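Local coordinates for protein chitosanase (Bacillus subtilis subsp. subtilis str. 168, PDB 7C6D) that hydrolyses internal beta-(1->4) linkages between D-glucosamine units of partly acetylated chitosan, as a secreted family 46 glycoside hydrolase, at residues A[37-42]-A[92-97]; A[25-30]-A[41-46]. The protein carries 1 engineered substitution. All blocks are in the same frame, centred on the assembly; numbering follows the deposited sequence.

Contact 1 of 2, residues A[37-42]-A[92-97]; sequences RGYTCG and GFASAW. With GCS (2-amino-2-deoxy-beta-D-glucopyranose), chain B; GCS (2-amino-2-deoxy-beta-D-glucopyranose), chain C.
F93, in the first turn of helix 93-99, reaches two residues of strand 39-41. Its CG stands anti to the backbone N (chi1 173°), and this sends the ring toward the strand. There CD2 of F93 meets CD2 of Y39 at 3.7 Å. The two rings are nearly parallel, at 25°, but strongly offset, with centroids 5.9 Å apart, and they touch along their margins. The same F93 ring receives C41 SG at its edge, with SG 4.0 Å from CE2. A94 comes next. Its methyl CB lies over one face of the Y39 ring, 4.0 Å from CZ. W97, one turn after F93, turns one face of its indole to C41. CB of C41 sits over the six-membered ring, 3.5 Å from CZ2 of W97, in a CH-pi contact. SG of C41 also stands over that face, 4.4 Å from the ring centroid and almost on its normal. NE1 of W97 passes close to the backbone of G42 but gives its hydrogen bond to the carbonyl of Y27.

The other side of 37-42 serves the bound sugar. NE and NH2 of R37 both donate to O6 of the glucosamine in chain B, with NE at 2.9 Å. O3 of the chain C glucosamine lies over the guanidinium face. NH1 of R37 makes a salt bridge with D35, the nucleophile by similarity. Strand 39-41 is the middle of a three-stranded antiparallel sheet, between 30-32 and 46-47. Helix 93-99 packs on the sheet side bearing Y39, C41 and V30.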
ATOM      1  N   ARG A  37       6.163  13.357  -0.343  1.00 10.07           N
ATOM      2  CA  ARG A  37       5.447  12.778   0.788  1.00  9.79           C
ATOM      3  C   ARG A  37       6.198  12.892   2.108  1.00  9.56           C
ATOM      4  O   ARG A  37       5.725  12.367   3.122  1.00  9.86           O
ATOM      5  CB  ARG A  37       5.046  11.334   0.507  1.00 10.02           C
ATOM      6  CG  ARG A  37       4.120  11.222  -0.680  1.00 10.43           C
ATOM      7  CD  ARG A  37       3.493   9.824  -0.768  1.00 11.39           C
ATOM      8  NE  ARG A  37       2.600   9.703  -1.920  1.00 11.32           N
ATOM      9  CZ  ARG A  37       2.995   9.441  -3.162  1.00 11.77           C
ATOM     10  NH1 ARG A  37       4.282   9.245  -3.432  1.00 12.93           N
ATOM     11  NH2 ARG A  37       2.093   9.372  -4.140  1.00 12.03           N
ATOM     12  N   GLY A  38       7.337  13.586   2.126  1.00  9.62           N
ATOM     13  CA  GLY A  38       8.107  13.686   3.364  1.00  9.13           C
ATOM     14  C   GLY A  38       8.779  12.358   3.658  1.00  9.15           C
ATOM     15  O   GLY A  38       9.467  11.789   2.802  1.00 10.16           O
ATOM     16  N   TYR A  39       8.609  11.861   4.882  1.00  9.10           N
ATOM     17  CA  TYR A  39       9.118  10.544   5.257  1.00  9.22           C
ATOM     18  C   TYR A  39       8.058   9.497   4.951  1.00  8.76           C
ATOM     19  O   TYR A  39       6.881   9.672   5.303  1.00  9.43           O
ATOM     20  CB  TYR A  39       9.402  10.466   6.755  1.00  9.58           C
ATOM     21  CG  TYR A  39      10.712  11.044   7.211  1.00  8.53           C
ATOM     22  CD1 TYR A  39      11.916  10.695   6.598  1.00  9.64           C
ATOM     23  CD2 TYR A  39      10.755  11.922   8.292  1.00  9.30           C
ATOM     24  CE1 TYR A  39      13.119  11.220   7.052  1.00 10.31           C
ATOM     25  CE2 TYR A  39      11.949  12.441   8.746  1.00  9.53           C
ATOM     26  CZ  TYR A  39      13.126  12.090   8.135  1.00 10.39           C
ATOM     27  OH  TYR A  39      14.305  12.623   8.602  1.00 13.13           O
ATOM     28  N   THR A  40       8.485   8.403   4.327  1.00  9.11           N
ATOM     29  CA  THR A  40       7.655   7.223   4.095  1.00  8.92           C
ATOM     30  C   THR A  40       8.083   6.140   5.079  1.00  9.09           C
ATOM     31  O   THR A  40       9.280   5.855   5.207  1.00  9.88           O
ATOM     32  CB  THR A  40       7.841   6.771   2.642  1.00 10.17           C
ATOM     33  OG1 THR A  40       7.387   7.810   1.775  1.00 10.58           O
ATOM     34  CG2 THR A  40       7.047   5.518   2.334  1.00  9.73           C
ATOM     35  N   CYS A  41       7.114   5.551   5.791  1.00  9.14           N
ATOM     36  CA  CYS A  41       7.413   4.864   7.041  1.00  9.14           C
ATOM     37  C   CYS A  41       6.645   3.560   7.210  1.00  8.84           C
ATOM     38  O   CYS A  41       5.447   3.484   6.921  1.00  9.84           O
ATOM     39  CB  CYS A  41       7.040   5.742   8.242  1.00 10.17           C
ATOM     40  SG  CYS A  41       7.626   7.429   8.164  1.00 11.12           S
ATOM     41  N   GLY A  42       7.332   2.556   7.766  1.00  8.93           N
ATOM     42  CA  GLY A  42       6.626   1.404   8.304  1.00  9.27           C
ATOM     43  C   GLY A  42       5.987   0.509   7.253  1.00  9.63           C
ATOM     44  O   GLY A  42       6.302   0.563   6.057  1.00  9.93           O
ATOM     45  N   GLY A  92      15.391  13.484  14.618  1.00 10.79           N
ATOM     46  CA  GLY A  92      15.271  12.335  15.485  1.00 10.15           C
ATOM     47  C   GLY A  92      14.079  11.441  15.220  1.00  9.71           C
ATOM     48  O   GLY A  92      14.029  10.335  15.768  1.00 11.30           O
ATOM     49  N   PHE A  93      13.127  11.870  14.385  1.00  9.50           N
ATOM     50  CA  PHE A  93      11.919  11.083  14.142  1.00  9.82           C
ATOM     51  C   PHE A  93      12.235   9.771  13.434  1.00  9.54           C
ATOM     52  O   PHE A  93      11.741   8.707  13.827  1.00  9.98           O
ATOM     53  CB  PHE A  93      10.935  11.918  13.324  1.00 10.17           C
ATOM     54  CG  PHE A  93       9.719  11.162  12.856  1.00  9.78           C
ATOM     55  CD1 PHE A  93       8.626  10.988  13.694  1.00 10.83           C
ATOM     56  CD2 PHE A  93       9.652  10.663  11.566  1.00 10.80           C
ATOM     57  CE1 PHE A  93       7.499  10.321  13.256  1.00 12.12           C
ATOM     58  CE2 PHE A  93       8.540   9.987  11.133  1.00 12.03           C
ATOM     59  CZ  PHE A  93       7.456   9.822  11.972  1.00 11.83           C
ATOM     60  N   ALA A  94      13.047   9.824  12.374  1.00  9.57           N
ATOM     61  CA  ALA A  94      13.336   8.603  11.627  1.00 10.13           C
ATOM     62  C   ALA A  94      14.032   7.576  12.505  1.00 10.47           C
ATOM     63  O   ALA A  94      13.690   6.388  12.480  1.00 11.60           O
ATOM     64  CB  ALA A  94      14.182   8.925  10.393  1.00 10.90           C
ATOM     65  N   SER A  95      15.009   8.016  13.299  0.52 10.56           N
ATOM     66  CA  SER A  95      15.708   7.090  14.184  0.52 11.09           C
ATOM     67  C   SER A  95      14.781   6.551  15.265  0.52 10.98           C
ATOM     68  O   SER A  95      14.853   5.370  15.617  0.52 11.39           O
ATOM     69  CB  SER A  95      16.917   7.780  14.814  0.52 12.86           C
ATOM     70  OG  SER A  95      17.672   6.860  15.576  0.52 15.74           O
ATOM     71  N   ALA A  96      13.900   7.400  15.799  1.00 10.18           N
ATOM     72  CA  ALA A  96      12.970   6.946  16.827  1.00 10.23           C
ATOM     73  C   ALA A  96      11.991   5.924  16.265  1.00  9.99           C
ATOM     74  O   ALA A  96      11.724   4.892  16.894  1.00 10.09           O
ATOM     75  CB  ALA A  96      12.229   8.144  17.426  1.00 11.47           C
ATOM     76  N   TRP A  97      11.445   6.198  15.082  1.00  9.83           N
ATOM     77  CA  TRP A  97      10.546   5.240  14.453  1.00  9.48           C
ATOM     78  C   TRP A  97      11.255   3.910  14.231  1.00  9.98           C
ATOM     79  O   TRP A  97      10.741   2.849  14.600  1.00 10.59           O
ATOM     80  CB  TRP A  97      10.028   5.827  13.136  1.00  9.76           C
ATOM     81  CG  TRP A  97       9.030   4.950  12.416  1.00  9.41           C
ATOM     82  CD1 TRP A  97       9.252   3.703  11.882  1.00 10.20           C
ATOM     83  CD2 TRP A  97       7.658   5.263  12.142  1.00  9.46           C
ATOM     84  NE1 TRP A  97       8.092   3.220  11.317  1.00 10.01           N
ATOM     85  CE2 TRP A  97       7.099   4.156  11.465  1.00  9.47           C
ATOM     86  CE3 TRP A  97       6.838   6.360  12.430  1.00  9.22           C
ATOM     87  CZ2 TRP A  97       5.769   4.127  11.062  1.00  9.94           C
ATOM     88  CZ3 TRP A  97       5.522   6.331  12.019  1.00 10.09           C
ATOM     89  CH2 TRP A  97       4.999   5.219  11.346  1.00  9.81           C
TER
HETATM   90  C1  GCS B   4       0.867   6.303   0.152  1.00 10.75           C
HETATM   91  C2  GCS B   4       0.388   6.914   1.461  1.00 10.02           C
HETATM   92  C3  GCS B   4      -1.107   7.218   1.369  1.00 10.86           C
HETATM   93  C4  GCS B   4      -1.406   8.107   0.156  1.00 11.49           C
HETATM   94  C5  GCS B   4      -0.784   7.454  -1.084  1.00 11.16           C
HETATM   95  C6  GCS B   4      -0.939   8.267  -2.363  1.00 10.50           C
HETATM   96  N2  GCS B   4       0.653   6.014   2.572  1.00 10.49           N
HETATM   97  O3  GCS B   4      -1.524   7.849   2.586  1.00 11.85           O
HETATM   98  O4  GCS B   4      -2.731   8.342  -0.142  1.00 12.19           O
HETATM   99  O5  GCS B   4       0.615   7.248  -0.891  1.00 10.96           O
HETATM  100  O6  GCS B   4      -0.258   9.524  -2.235  1.00 12.16           O
HETATM  101  C1  GCS C   3       5.624   4.371  -1.441  1.00 13.75           C
HETATM  102  C2  GCS C   3       4.610   4.884  -2.459  1.00 14.02           C
HETATM  103  C3  GCS C   3       3.593   5.814  -1.799  1.00 12.70           C
HETATM  104  C4  GCS C   3       2.807   5.142  -0.672  1.00 11.68           C
HETATM  105  C5  GCS C   3       3.680   4.139   0.100  1.00 12.24           C
HETATM  106  C6  GCS C   3       3.279   2.688  -0.202  1.00 13.18           C
HETATM  107  N2  GCS C   3       5.304   5.596  -3.522  1.00 15.28           N
HETATM  108  O3  GCS C   3       2.698   6.271  -2.817  1.00 13.01           O
HETATM  109  O4  GCS C   3       2.261   6.017   0.247  1.00 10.99           O
HETATM  110  O5  GCS C   3       5.093   4.324  -0.111  1.00 13.69           O
HETATM  111  O6  GCS C   3       4.131   1.773   0.500  1.00 13.24           O

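Contact 2 of 2, residues A[25-30]-A[41-46]; sequences IQYGYV and CGRAGF. With GCS (2-amino-2-deoxy-beta-D-glucopyranose), chain C; GCS (2-amino-2-deoxy-beta-D-glucopyranose), chain D; GCS (2-amino-2-deoxy-beta-D-glucopyranose), chain B.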
ATOM      1  N   ILE A  25       7.944  -7.986   6.584  1.00 12.13           N
ATOM      2  CA  ILE A  25       7.347  -6.658   6.676  1.00 11.90           C
ATOM      3  C   ILE A  25       8.226  -5.749   7.530  1.00 12.22           C
ATOM      4  O   ILE A  25       8.610  -6.100   8.654  1.00 13.18           O
ATOM      5  CB  ILE A  25       5.929  -6.768   7.247  1.00 12.41           C
ATOM      6  CG1 ILE A  25       5.027  -7.587   6.314  1.00 13.85           C
ATOM      7  CG2 ILE A  25       5.345  -5.394   7.480  1.00 13.13           C
ATOM      8  CD1 ILE A  25       3.701  -7.972   6.956  1.00 15.40           C
ATOM      9  N   GLN A  26       8.532  -4.558   7.006  1.00 11.70           N
ATOM     10  CA  GLN A  26       9.496  -3.643   7.630  1.00 11.55           C
ATOM     11  C   GLN A  26       8.763  -2.578   8.439  1.00 11.29           C
ATOM     12  O   GLN A  26       8.509  -1.463   7.975  1.00 11.75           O
ATOM     13  CB  GLN A  26      10.377  -3.006   6.566  1.00 11.70           C
ATOM     14  CG  GLN A  26      11.229  -4.015   5.818  1.00 12.20           C
ATOM     15  CD  GLN A  26      12.253  -4.668   6.724  1.00 12.93           C
ATOM     16  OE1 GLN A  26      13.107  -3.989   7.293  1.00 15.48           O
ATOM     17  NE2 GLN A  26      12.156  -5.980   6.887  1.00 13.99           N
ATOM     18  N   TYR A  27       8.445  -2.921   9.686  1.00 10.74           N
ATOM     19  CA  TYR A  27       7.772  -1.955  10.545  1.00 10.60           C
ATOM     20  C   TYR A  27       8.660  -0.762  10.874  1.00 10.39           C
ATOM     21  O   TYR A  27       8.146   0.321  11.163  1.00 10.57           O
ATOM     22  CB  TYR A  27       7.280  -2.616  11.830  1.00 11.61           C
ATOM     23  CG  TYR A  27       6.077  -3.510  11.650  1.00 11.17           C
ATOM     24  CD1 TYR A  27       6.217  -4.811  11.184  1.00 12.53           C
ATOM     25  CD2 TYR A  27       4.797  -3.053  11.958  1.00 11.45           C
ATOM     26  CE1 TYR A  27       5.119  -5.636  11.038  1.00 12.36           C
ATOM     27  CE2 TYR A  27       3.694  -3.864  11.809  1.00 11.20           C
ATOM     28  CZ  TYR A  27       3.861  -5.156  11.352  1.00 11.67           C
ATOM     29  OH  TYR A  27       2.767  -5.971  11.220  1.00 12.84           O
ATOM     30  N   GLY A  28       9.980  -0.934  10.844  1.00 11.05           N
ATOM     31  CA  GLY A  28      10.888   0.136  11.198  1.00 10.77           C
ATOM     32  C   GLY A  28      11.386   0.982  10.052  1.00 10.64           C
ATOM     33  O   GLY A  28      12.165   1.917  10.278  1.00 12.01           O
ATOM     34  N   TYR A  29      10.942   0.696   8.829  1.00 10.68           N
ATOM     35  CA  TYR A  29      11.395   1.427   7.650  1.00  9.81           C
ATOM     36  C   TYR A  29      11.042   2.908   7.745  1.00  9.48           C
ATOM     37  O   TYR A  29       9.919   3.267   8.099  1.00 10.24           O
ATOM     38  CB  TYR A  29      10.679   0.844   6.442  1.00 10.40           C
ATOM     39  CG  TYR A  29      10.912   1.572   5.147  1.00 10.26           C
ATOM     40  CD1 TYR A  29      12.187   1.658   4.596  1.00 10.90           C
ATOM     41  CD2 TYR A  29       9.847   2.125   4.435  1.00 11.00           C
ATOM     42  CE1 TYR A  29      12.406   2.314   3.393  1.00 11.05           C
ATOM     43  CE2 TYR A  29      10.052   2.768   3.230  1.00 11.44           C
ATOM     44  CZ  TYR A  29      11.326   2.857   2.707  1.00 11.71           C
ATOM     45  OH  TYR A  29      11.505   3.488   1.497  1.00 12.73           O
ATOM     46  N   VAL A  30      12.003   3.768   7.420  1.00 10.40           N
ATOM     47  CA  VAL A  30      11.754   5.198   7.238  1.00 11.09           C
ATOM     48  C   VAL A  30      12.700   5.699   6.161  1.00 11.52           C
ATOM     49  O   VAL A  30      13.913   5.484   6.250  1.00 13.98           O
ATOM     50  CB  VAL A  30      11.969   6.053   8.506  1.00 11.38           C
ATOM     51  CG1 VAL A  30      11.662   7.519   8.199  1.00 11.76           C
ATOM     52  CG2 VAL A  30      11.153   5.577   9.679  1.00 13.65           C
ATOM     53  N   CYS A  41       7.114   5.551   5.791  1.00  9.14           N
ATOM     54  CA  CYS A  41       7.413   4.864   7.041  1.00  9.14           C
ATOM     55  C   CYS A  41       6.645   3.560   7.210  1.00  8.84           C
ATOM     56  O   CYS A  41       5.447   3.484   6.921  1.00  9.84           O
ATOM     57  CB  CYS A  41       7.040   5.742   8.242  1.00 10.17           C
ATOM     58  SG  CYS A  41       7.626   7.429   8.164  1.00 11.12           S
ATOM     59  N   GLY A  42       7.332   2.556   7.766  1.00  8.93           N
ATOM     60  CA  GLY A  42       6.626   1.404   8.304  1.00  9.27           C
ATOM     61  C   GLY A  42       5.987   0.509   7.253  1.00  9.63           C
ATOM     62  O   GLY A  42       6.302   0.563   6.057  1.00  9.93           O
ATOM     63  N   ARG A  43       5.057  -0.334   7.728  1.00  9.54           N
ATOM     64  CA  ARG A  43       4.582  -1.453   6.905  1.00  9.73           C
ATOM     65  C   ARG A  43       3.806  -0.989   5.682  1.00  9.37           C
ATOM     66  O   ARG A  43       3.837  -1.659   4.642  1.00  9.90           O
ATOM     67  CB  ARG A  43       3.723  -2.418   7.725  1.00 10.00           C
ATOM     68  CG  ARG A  43       2.480  -1.797   8.369  1.00 10.66           C
ATOM     69  CD  ARG A  43       1.495  -2.874   8.832  1.00 10.81           C
ATOM     70  NE  ARG A  43       0.966  -3.601   7.684  1.00 10.23           N
ATOM     71  CZ  ARG A  43       0.362  -4.785   7.754  1.00 10.33           C
ATOM     72  NH1 ARG A  43       0.173  -5.363   8.936  1.00 11.38           N
ATOM     73  NH2 ARG A  43      -0.057  -5.384   6.646  1.00 10.62           N
ATOM     74  N   ALA A  44       3.081   0.124   5.788  1.00  9.60           N
ATOM     75  CA  ALA A  44       2.265   0.631   4.696  1.00  8.85           C
ATOM     76  C   ALA A  44       2.949   1.745   3.921  1.00  9.69           C
ATOM     77  O   ALA A  44       2.387   2.232   2.942  1.00 11.11           O
ATOM     78  CB  ALA A  44       0.924   1.142   5.235  1.00  9.65           C
ATOM     79  N   GLY A  45       4.145   2.157   4.320  1.00  9.20           N
ATOM     80  CA  GLY A  45       4.648   3.399   3.780  1.00  9.66           C
ATOM     81  C   GLY A  45       3.738   4.542   4.185  1.00  9.25           C
ATOM     82  O   GLY A  45       3.368   5.370   3.346  1.00 10.13           O
ATOM     83  N   PHE A  46       3.347   4.587   5.463  1.00  9.03           N
ATOM     84  CA  PHE A  46       2.642   5.748   5.988  1.00  9.01           C
ATOM     85  C   PHE A  46       3.549   6.966   5.832  1.00  9.05           C
ATOM     86  O   PHE A  46       4.752   6.883   6.087  1.00 10.34           O
ATOM     87  CB  PHE A  46       2.382   5.564   7.489  1.00  9.42           C
ATOM     88  CG  PHE A  46       1.791   4.232   7.887  1.00  9.43           C
ATOM     89  CD1 PHE A  46       0.426   3.995   7.762  1.00  9.58           C
ATOM     90  CD2 PHE A  46       2.590   3.239   8.454  1.00  8.69           C
ATOM     91  CE1 PHE A  46      -0.134   2.783   8.181  1.00  9.36           C
ATOM     92  CE2 PHE A  46       2.041   2.028   8.873  1.00  9.36           C
ATOM     93  CZ  PHE A  46       0.673   1.801   8.738  1.00  9.90           C
TER
HETATM   94  C1  GCS C   3       5.624   4.371  -1.441  1.00 13.75           C
HETATM   95  C2  GCS C   3       4.610   4.884  -2.459  1.00 14.02           C
HETATM   96  C3  GCS C   3       3.593   5.814  -1.799  1.00 12.70           C
HETATM   97  C4  GCS C   3       2.807   5.142  -0.672  1.00 11.68           C
HETATM   98  C5  GCS C   3       3.680   4.139   0.100  1.00 12.24           C
HETATM   99  C6  GCS C   3       3.279   2.688  -0.202  1.00 13.18           C
HETATM  100  N2  GCS C   3       5.304   5.596  -3.522  1.00 15.28           N
HETATM  101  O3  GCS C   3       2.698   6.271  -2.817  1.00 13.01           O
HETATM  102  O4  GCS C   3       2.261   6.017   0.247  1.00 10.99           O
HETATM  103  O5  GCS C   3       5.093   4.324  -0.111  1.00 13.69           O
HETATM  104  O6  GCS C   3       4.131   1.773   0.500  1.00 13.24           O
HETATM  105  C1  GCS D   2       9.730   1.402  -3.002  1.00 12.51           C
HETATM  106  C2  GCS D   2       9.796   2.407  -1.861  1.00 11.82           C
HETATM  107  C3  GCS D   2       8.409   2.507  -1.242  1.00 11.73           C
HETATM  108  C4  GCS D   2       7.408   2.994  -2.294  1.00 12.17           C
HETATM  109  C5  GCS D   2       7.467   2.018  -3.473  1.00 12.18           C
HETATM  110  C6  GCS D   2       6.551   2.417  -4.629  1.00 13.49           C
HETATM  111  N2  GCS D   2      10.772   2.009  -0.856  1.00 12.53           N
HETATM  112  O3  GCS D   2       8.456   3.379  -0.115  1.00 11.70           O
HETATM  113  O4  GCS D   2       6.111   3.066  -1.833  1.00 12.77           O
HETATM  114  O5  GCS D   2       8.803   1.900  -3.962  1.00 12.25           O
HETATM  115  O6  GCS D   2       6.952   3.661  -5.214  1.00 13.60           O
HETATM  116  C1  GCS B   4       0.867   6.303   0.152  1.00 10.75           C
HETATM  117  C2  GCS B   4       0.388   6.914   1.461  1.00 10.02           C
HETATM  118  C3  GCS B   4      -1.107   7.218   1.369  1.00 10.86           C
HETATM  119  C4  GCS B   4      -1.406   8.107   0.156  1.00 11.49           C
HETATM  120  C5  GCS B   4      -0.784   7.454  -1.084  1.00 11.16           C
HETATM  121  C6  GCS B   4      -0.939   8.267  -2.363  1.00 10.50           C
HETATM  122  N2  GCS B   4       0.653   6.014   2.572  1.00 10.49           N
HETATM  123  O3  GCS B   4      -1.524   7.849   2.586  1.00 11.85           O
HETATM  124  O4  GCS B   4      -2.731   8.342  -0.142  1.00 12.19           O
HETATM  125  O5  GCS B   4       0.615   7.248  -0.891  1.00 10.96           O
HETATM  126  O6  GCS B   4      -0.258   9.524  -2.235  1.00 12.16           O
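CB of R43 lies over one face of the Y27 ring. Further along, CD of R43 passes outside the rim, 3.8 Å from CE2 of Y27. With chi1 at 59° and a bend at chi3, the arginine chain runs beside the tyrosine and brings NH1 near OH of Y27. Its guanidinium ends turned 80° against the ring. NH1 of R43 and OH of Y27 both bind D111, while NH2 pairs with E12. The Y29 ring passes G42 N obliquely and extends to the sugar. Its OH accepts a bond from N2 of the chain D glucosamine at 2.9 Å and also pairs with E31.

I25 lies beside R43, with CG2 3.4 Å from CB. The backbones also meet closely. G42 N donates to Y29 O at 2.7 Å, and the carbonyls of Q26 and Y27 approach CA of G42. V30 and C41 form an antiparallel non-hydrogen-bonded pair, with CG1 of V30 4.0 Å from SG of C41. Two type I turns, Q26 to Y29 and G42 to G45, lie at the same end of the small sheet, where V30 pairs with C41. The second turn joins strands 39-41 and 46-47 as a hairpin and lines the chitosan cleft. O6 of the chain C glucosamine donates to A44 O at 3.0 Å. N2 of the chain B glucosamine donates to G45 O at 2.9 Å.

In the fold
Contacts 1 and 2 have centres about 9 Å apart and share C41 and G42. Along the chain the order is 25-30, 37-42 running into 41-46, then 92-97. Both are built on the three-stranded sheet. Contact 1 joins its middle strand to helix 93-99; contact 2 joins the loop before strand 30-32 to the turn after strand 39-41. They also touch directly: W97 CD1 packs on V30 CG2 at 3.5 Å, and T40 CG2 lies 3.5 Å from G45 CA. Both reach the glucosamines of chains B and C. The sheet packs on helix 93-99 through one face, while R37, T40, Y29 and the turn 42-45 meet the glucosamines, near A19, an engineered alanine at the predicted proton-donor position.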